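Local atomic coordinates of MAGE domain-containing protein (Xenopus laevis, PDB entry 7DG2), a protein that probably serves as the Nse3 subunit of the Smc5/6 complex, pairing through its MAGE domain with Nse1 to bind and shape Nse4. Residues 58-67 and 76-84. Numbering follows the deposited sequence.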
ATOM      1  N   LEU B  58       2.255  12.804  12.643  1.00 13.65           N
ATOM      2  CA  LEU B  58       2.667  11.526  12.070  1.00 12.83           C
ATOM      3  C   LEU B  58       3.222  10.588  13.141  1.00 14.60           C
ATOM      4  O   LEU B  58       2.957   9.380  13.113  1.00 15.04           O
ATOM      5  CB  LEU B  58       3.693  11.763  10.960  1.00 13.27           C
ATOM      6  CG  LEU B  58       3.083  12.276   9.655  1.00 15.71           C
ATOM      7  CD1 LEU B  58       4.172  12.897   8.802  1.00 18.78           C
ATOM      8  CD2 LEU B  58       2.419  11.133   8.928  1.00 15.26           C
ATOM      9  N   GLN B  59       3.970  11.135  14.113  1.00 13.82           N
ATOM     10  CA  GLN B  59       4.450  10.319  15.233  1.00 15.71           C
ATOM     11  C   GLN B  59       3.299   9.773  16.061  1.00 16.39           C
ATOM     12  O   GLN B  59       3.265   8.582  16.387  1.00 19.01           O
ATOM     13  CB  GLN B  59       5.366  11.142  16.143  1.00 16.68           C
ATOM     14  CG  GLN B  59       6.650  11.541  15.508  1.00 17.16           C
ATOM     15  CD  GLN B  59       7.511  12.384  16.440  1.00 24.53           C
ATOM     16  OE1 GLN B  59       7.174  12.588  17.612  1.00 31.70           O
ATOM     17  NE2 GLN B  59       8.623  12.875  15.923  1.00 21.23           N
ATOM     18  N   GLN B  60       2.370  10.648  16.450  1.00 15.09           N
ATOM     19  CA  GLN B  60       1.353  10.286  17.432  1.00 15.65           C
ATOM     20  C   GLN B  60       0.264   9.411  16.836  1.00 18.30           C
ATOM     21  O   GLN B  60      -0.227   8.485  17.499  1.00 20.37           O
ATOM     22  CB  GLN B  60       0.741  11.550  18.032  1.00 20.27           C
ATOM     23  CG  GLN B  60       1.729  12.329  18.879  1.00 24.21           C
ATOM     24  CD  GLN B  60       1.100  13.505  19.610  1.00 29.82           C
ATOM     25  OE1 GLN B  60      -0.026  13.908  19.313  1.00 33.41           O
ATOM     26  NE2 GLN B  60       1.831  14.063  20.572  1.00 31.51           N
ATOM     27  N   VAL B  61      -0.145   9.697  15.604  1.00 14.24           N
ATOM     28  CA  VAL B  61      -1.273   8.967  15.020  1.00 14.15           C
ATOM     29  C   VAL B  61      -0.814   7.712  14.295  1.00 16.78           C
ATOM     30  O   VAL B  61      -1.451   6.660  14.403  1.00 16.20           O
ATOM     31  CB  VAL B  61      -2.072   9.895  14.091  1.00 16.94           C
ATOM     32  CG1 VAL B  61      -3.238   9.145  13.467  1.00 15.67           C
ATOM     33  CG2 VAL B  61      -2.559  11.126  14.867  1.00 15.39           C
ATOM     34  N   PHE B  62       0.299   7.790  13.556  1.00 14.41           N
ATOM     35  CA  PHE B  62       0.719   6.694  12.697  1.00 14.02           C
ATOM     36  C   PHE B  62       1.906   5.907  13.223  1.00 13.87           C
ATOM     37  O   PHE B  62       2.185   4.823  12.699  1.00 15.48           O
ATOM     38  CB  PHE B  62       1.088   7.231  11.303  1.00 13.00           C
ATOM     39  CG  PHE B  62      -0.077   7.835  10.559  1.00 13.62           C
ATOM     40  CD1 PHE B  62      -0.437   9.161  10.764  1.00 15.33           C
ATOM     41  CD2 PHE B  62      -0.811   7.073   9.647  1.00 19.71           C
ATOM     42  CE1 PHE B  62      -1.515   9.715  10.091  1.00 15.91           C
ATOM     43  CE2 PHE B  62      -1.898   7.624   8.970  1.00 19.27           C
ATOM     44  CZ  PHE B  62      -2.242   8.951   9.193  1.00 17.22           C
ATOM     45  N   GLY B  63       2.636   6.431  14.201  1.00 14.02           N
ATOM     46  CA  GLY B  63       3.885   5.790  14.559  1.00 14.14           C
ATOM     47  C   GLY B  63       4.945   5.936  13.492  1.00 15.53           C
ATOM     48  O   GLY B  63       5.765   5.028  13.316  1.00 14.96           O
ATOM     49  N   PHE B  64       4.936   7.056  12.757  1.00 13.09           N
ATOM     50  CA  PHE B  64       5.897   7.348  11.698  1.00 14.16           C
ATOM     51  C   PHE B  64       6.837   8.456  12.152  1.00 16.39           C
ATOM     52  O   PHE B  64       6.396   9.443  12.738  1.00 17.84           O
ATOM     53  CB  PHE B  64       5.239   7.852  10.409  1.00 14.45           C
ATOM     54  CG  PHE B  64       4.364   6.859   9.704  1.00 12.76           C
ATOM     55  CD1 PHE B  64       4.245   5.548  10.129  1.00 14.77           C
ATOM     56  CD2 PHE B  64       3.668   7.261   8.572  1.00 13.83           C
ATOM     57  CE1 PHE B  64       3.431   4.649   9.449  1.00 14.17           C
ATOM     58  CE2 PHE B  64       2.840   6.374   7.895  1.00 16.36           C
ATOM     59  CZ  PHE B  64       2.726   5.063   8.332  1.00 16.85           C
ATOM     60  N   GLN B  65       8.109   8.317  11.805  1.00 14.06           N
ATOM     61  CA  GLN B  65       9.142   9.290  12.137  1.00 13.92           C
ATOM     62  C   GLN B  65       9.599   9.999  10.867  1.00 15.68           C
ATOM     63  O   GLN B  65       9.986   9.352   9.891  1.00 16.80           O
ATOM     64  CB  GLN B  65      10.328   8.596  12.806  1.00 17.95           C
ATOM     65  CG  GLN B  65      11.449   9.515  13.232  1.00 20.65           C
ATOM     66  CD  GLN B  65      11.214  10.118  14.611  1.00 27.50           C
ATOM     67  OE1 GLN B  65      10.243   9.783  15.304  1.00 26.78           O
ATOM     68  NE2 GLN B  65      12.103  11.017  15.016  1.00 30.57           N
ATOM     69  N   LEU B  66       9.601  11.324  10.903  1.00 15.60           N
ATOM     70  CA  LEU B  66      10.186  12.104   9.819  1.00 15.33           C
ATOM     71  C   LEU B  66      11.699  12.152  10.017  1.00 15.81           C
ATOM     72  O   LEU B  66      12.178  12.466  11.115  1.00 15.65           O
ATOM     73  CB  LEU B  66       9.582  13.513   9.811  1.00 13.93           C
ATOM     74  CG  LEU B  66       9.932  14.436   8.643  1.00 14.70           C
ATOM     75  CD1 LEU B  66       9.208  13.944   7.401  1.00 15.61           C
ATOM     76  CD2 LEU B  66       9.533  15.879   8.959  1.00 17.23           C
ATOM     77  N   GLU B  67      12.460  11.803   8.982  1.00 15.02           N
ATOM     78  CA  GLU B  67      13.916  11.813   9.081  1.00 16.90           C
ATOM     79  C   GLU B  67      14.523  12.511   7.870  1.00 15.47           C
ATOM     80  O   GLU B  67      14.109  12.282   6.734  1.00 16.03           O
ATOM     81  CB  GLU B  67      14.490  10.393   9.205  1.00 17.15           C
ATOM     82  CG  GLU B  67      13.997   9.614  10.446  1.00 19.77           C
ATOM     83  CD  GLU B  67      14.909   8.447  10.810  1.00 29.02           C
ATOM     84  OE1 GLU B  67      16.148   8.631  10.843  1.00 32.49           O
ATOM     85  OE2 GLU B  67      14.389   7.345  11.065  1.00 24.54           O
ATOM     86  N   TYR B  76      13.482  14.606   3.085  1.00 14.85           N
ATOM     87  CA  TYR B  76      12.937  13.805   4.175  1.00 15.17           C
ATOM     88  C   TYR B  76      12.439  12.458   3.678  1.00 15.62           C
ATOM     89  O   TYR B  76      12.072  12.305   2.514  1.00 15.39           O
ATOM     90  CB  TYR B  76      11.754  14.498   4.839  1.00 14.35           C
ATOM     91  CG  TYR B  76      12.042  15.864   5.426  1.00 15.27           C
ATOM     92  CD1 TYR B  76      13.111  16.070   6.286  1.00 18.12           C
ATOM     93  CD2 TYR B  76      11.223  16.940   5.126  1.00 14.35           C
ATOM     94  CE1 TYR B  76      13.358  17.335   6.827  1.00 18.25           C
ATOM     95  CE2 TYR B  76      11.448  18.193   5.671  1.00 15.38           C
ATOM     96  CZ  TYR B  76      12.510  18.386   6.515  1.00 15.98           C
ATOM     97  OH  TYR B  76      12.734  19.646   7.032  1.00 16.18           O
ATOM     98  N   ILE B  77      12.398  11.491   4.596  1.00 13.99           N
ATOM     99  CA  ILE B  77      11.680  10.236   4.401  1.00 12.78           C
ATOM    100  C   ILE B  77      10.851   9.983   5.655  1.00 13.75           C
ATOM    101  O   ILE B  77      10.985  10.672   6.667  1.00 14.08           O
ATOM    102  CB  ILE B  77      12.614   9.041   4.122  1.00 14.04           C
ATOM    103  CG1 ILE B  77      13.480   8.736   5.346  1.00 16.11           C
ATOM    104  CG2 ILE B  77      13.478   9.281   2.885  1.00 16.36           C
ATOM    105  CD1 ILE B  77      14.249   7.418   5.211  1.00 17.93           C
ATOM    106  N   LEU B  78       9.997   8.958   5.586  1.00 12.03           N
ATOM    107  CA  LEU B  78       9.224   8.507   6.737  1.00 12.94           C
ATOM    108  C   LEU B  78       9.714   7.116   7.122  1.00 13.95           C
ATOM    109  O   LEU B  78       9.752   6.224   6.275  1.00 15.70           O
ATOM    110  CB  LEU B  78       7.722   8.466   6.406  1.00 13.66           C
ATOM    111  CG  LEU B  78       7.048   9.793   6.062  1.00 14.20           C
ATOM    112  CD1 LEU B  78       5.604   9.531   5.634  1.00 15.23           C
ATOM    113  CD2 LEU B  78       7.095  10.750   7.250  1.00 17.57           C
ATOM    114  N   THR B  79      10.096   6.932   8.388  1.00 13.23           N
ATOM    115  CA  THR B  79      10.502   5.621   8.892  1.00 15.07           C
ATOM    116  C   THR B  79       9.559   5.192  10.011  1.00 15.62           C
ATOM    117  O   THR B  79       8.772   5.984  10.537  1.00 15.05           O
ATOM    118  CB  THR B  79      11.952   5.620   9.408  1.00 16.72           C
ATOM    119  OG1 THR B  79      12.051   6.489  10.538  1.00 16.88           O
ATOM    120  CG2 THR B  79      12.916   6.084   8.314  1.00 18.83           C
ATOM    121  N   ASN B  80       9.643   3.914  10.379  1.00 14.89           N
ATOM    122  CA  ASN B  80       8.679   3.336  11.304  1.00 15.15           C
ATOM    123  C   ASN B  80       9.209   3.411  12.732  1.00 17.25           C
ATOM    124  O   ASN B  80      10.357   3.038  12.997  1.00 17.39           O
ATOM    125  CB  ASN B  80       8.386   1.886  10.920  1.00 14.82           C
ATOM    126  CG  ASN B  80       7.005   1.451  11.334  1.00 15.21           C
ATOM    127  OD1 ASN B  80       6.507   1.854  12.393  1.00 16.27           O
ATOM    128  ND2 ASN B  80       6.358   0.648  10.488  1.00 15.92           N
ATOM    129  N   LYS B  81       8.379   3.916  13.641  1.00 13.19           N
ATOM    130  CA  LYS B  81       8.740   3.910  15.059  1.00 15.22           C
ATOM    131  C   LYS B  81       8.391   2.593  15.731  1.00 21.04           C
ATOM    132  O   LYS B  81       8.828   2.353  16.870  1.00 22.94           O
ATOM    133  CB  LYS B  81       8.043   5.058  15.784  1.00 17.33           C
ATOM    134  CG  LYS B  81       8.397   6.444  15.234  1.00 20.05           C
ATOM    135  CD  LYS B  81       7.597   7.549  15.934  1.00 21.15           C
ATOM    136  CE  LYS B  81       8.065   7.783  17.382  1.00 26.81           C
ATOM    137  NZ  LYS B  81       9.432   8.405  17.430  1.00 27.74           N
ATOM    138  N   LEU B  82       7.625   1.742  15.065  1.00 18.07           N
ATOM    139  CA  LEU B  82       7.223   0.455  15.611  1.00 17.68           C
ATOM    140  C   LEU B  82       8.106  -0.645  15.036  1.00 22.23           C
ATOM    141  O   LEU B  82       8.415  -0.653  13.841  1.00 24.33           O
ATOM    142  CB  LEU B  82       5.760   0.138  15.292  1.00 18.03           C
ATOM    143  CG  LEU B  82       4.662   1.164  15.591  1.00 17.93           C
ATOM    144  CD1 LEU B  82       3.290   0.546  15.308  1.00 17.20           C
ATOM    145  CD2 LEU B  82       4.738   1.652  17.031  1.00 21.50           C
ATOM    146  N   GLN B  83       8.500  -1.582  15.891  1.00 19.79           N
ATOM    147  CA  GLN B  83       9.330  -2.683  15.435  1.00 20.59           C
ATOM    148  C   GLN B  83       8.535  -3.606  14.531  1.00 23.26           C
ATOM    149  O   GLN B  83       7.474  -4.107  14.910  1.00 19.34           O
ATOM    150  CB  GLN B  83       9.862  -3.478  16.629  1.00 24.68           C
ATOM    151  CG  GLN B  83      10.758  -4.637  16.221  1.00 31.85           C
ATOM    152  CD  GLN B  83      11.254  -5.431  17.413  1.00 40.75           C
ATOM    153  OE1 GLN B  83      10.578  -5.515  18.444  1.00 44.98           O
ATOM    154  NE2 GLN B  83      12.444  -6.011  17.284  1.00 44.67           N
ATOM    155  N   ARG B  84       9.049  -3.843  13.338  1.00 25.68           N
ATOM    156  CA  ARG B  84       8.392  -4.758  12.422  1.00 22.66           C
ATOM    157  C   ARG B  84       8.715  -6.182  12.856  1.00 28.90           C
ATOM    158  O   ARG B  84       9.885  -6.525  13.067  1.00 31.15           O
ATOM    159  CB  ARG B  84       8.839  -4.480  10.985  1.00 26.62           C
ATOM    160  CG  ARG B  84       8.405  -3.107  10.475  1.00 27.65           C
ATOM    161  CD  ARG B  84       6.896  -3.066  10.195  1.00 28.18           C
ATOM    162  NE  ARG B  84       6.506  -4.056   9.194  1.00 26.72           N
ATOM    163  CZ  ARG B  84       6.504  -3.838   7.878  1.00 30.69           C
ATOM    164  NH1 ARG B  84       6.860  -2.651   7.392  1.00 30.46           N
ATOM    165  NH2 ARG B  84       6.136  -4.802   7.045  1.00 31.57           N
TER
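Thr-79 OG1 donates a hydrogen bond to Glu-67 OE2 at 2.5 Å, on the carboxylate lone pair that faces away from the other oxygen. The two side chains meet at about a right angle. A lysine in place of Glu-67 would probably leave the Thr-79 hydroxyl without its acceptor and bring a positive charge close to Lys-179 of helix 175-180. Just past the strand end, Lys-81 bends at its last two torsions (72° and 69°) to bring NZ to Gln-65 OE1, 2.7 Å away and tilted out of the amide plane. The glutamine comes to meet it, CG turned anti to the backbone N and the chain kinked at chi2.

On the opposite face of the sheet, Leu-66 lies over the ring of Tyr-76, with CD2 4.2 Å from the ring centroid and nearly on its normal, a CH-pi contact; Glu-67 O sits at the ring edge. The other methyl, Leu-66 CD1, packs 3.8 Å from Leu-78 CD2, which also touches Leu-58 CD1 on helix 47-62. Leu-78 CD1 approaches the Phe-64 ring obliquely.

Paired backbone bonds at Gln-65/Thr-79 and Glu-67/Ile-77 tie this antiparallel hairpin, and Lys-81 N to Gly-63 O (2.9 Å) extends them to the helix exit. The two faces therefore differ in chemistry: polar side-chain bonds link the two segments on one, while on the other Phe-64, with Leu-58 of helix 47-62, packs on Leu-21 of helix 6-23, Tyr-76 reaches helix 32-40, and Phe-64 and Asn-80 meet the Nse1 and Nse4 chains.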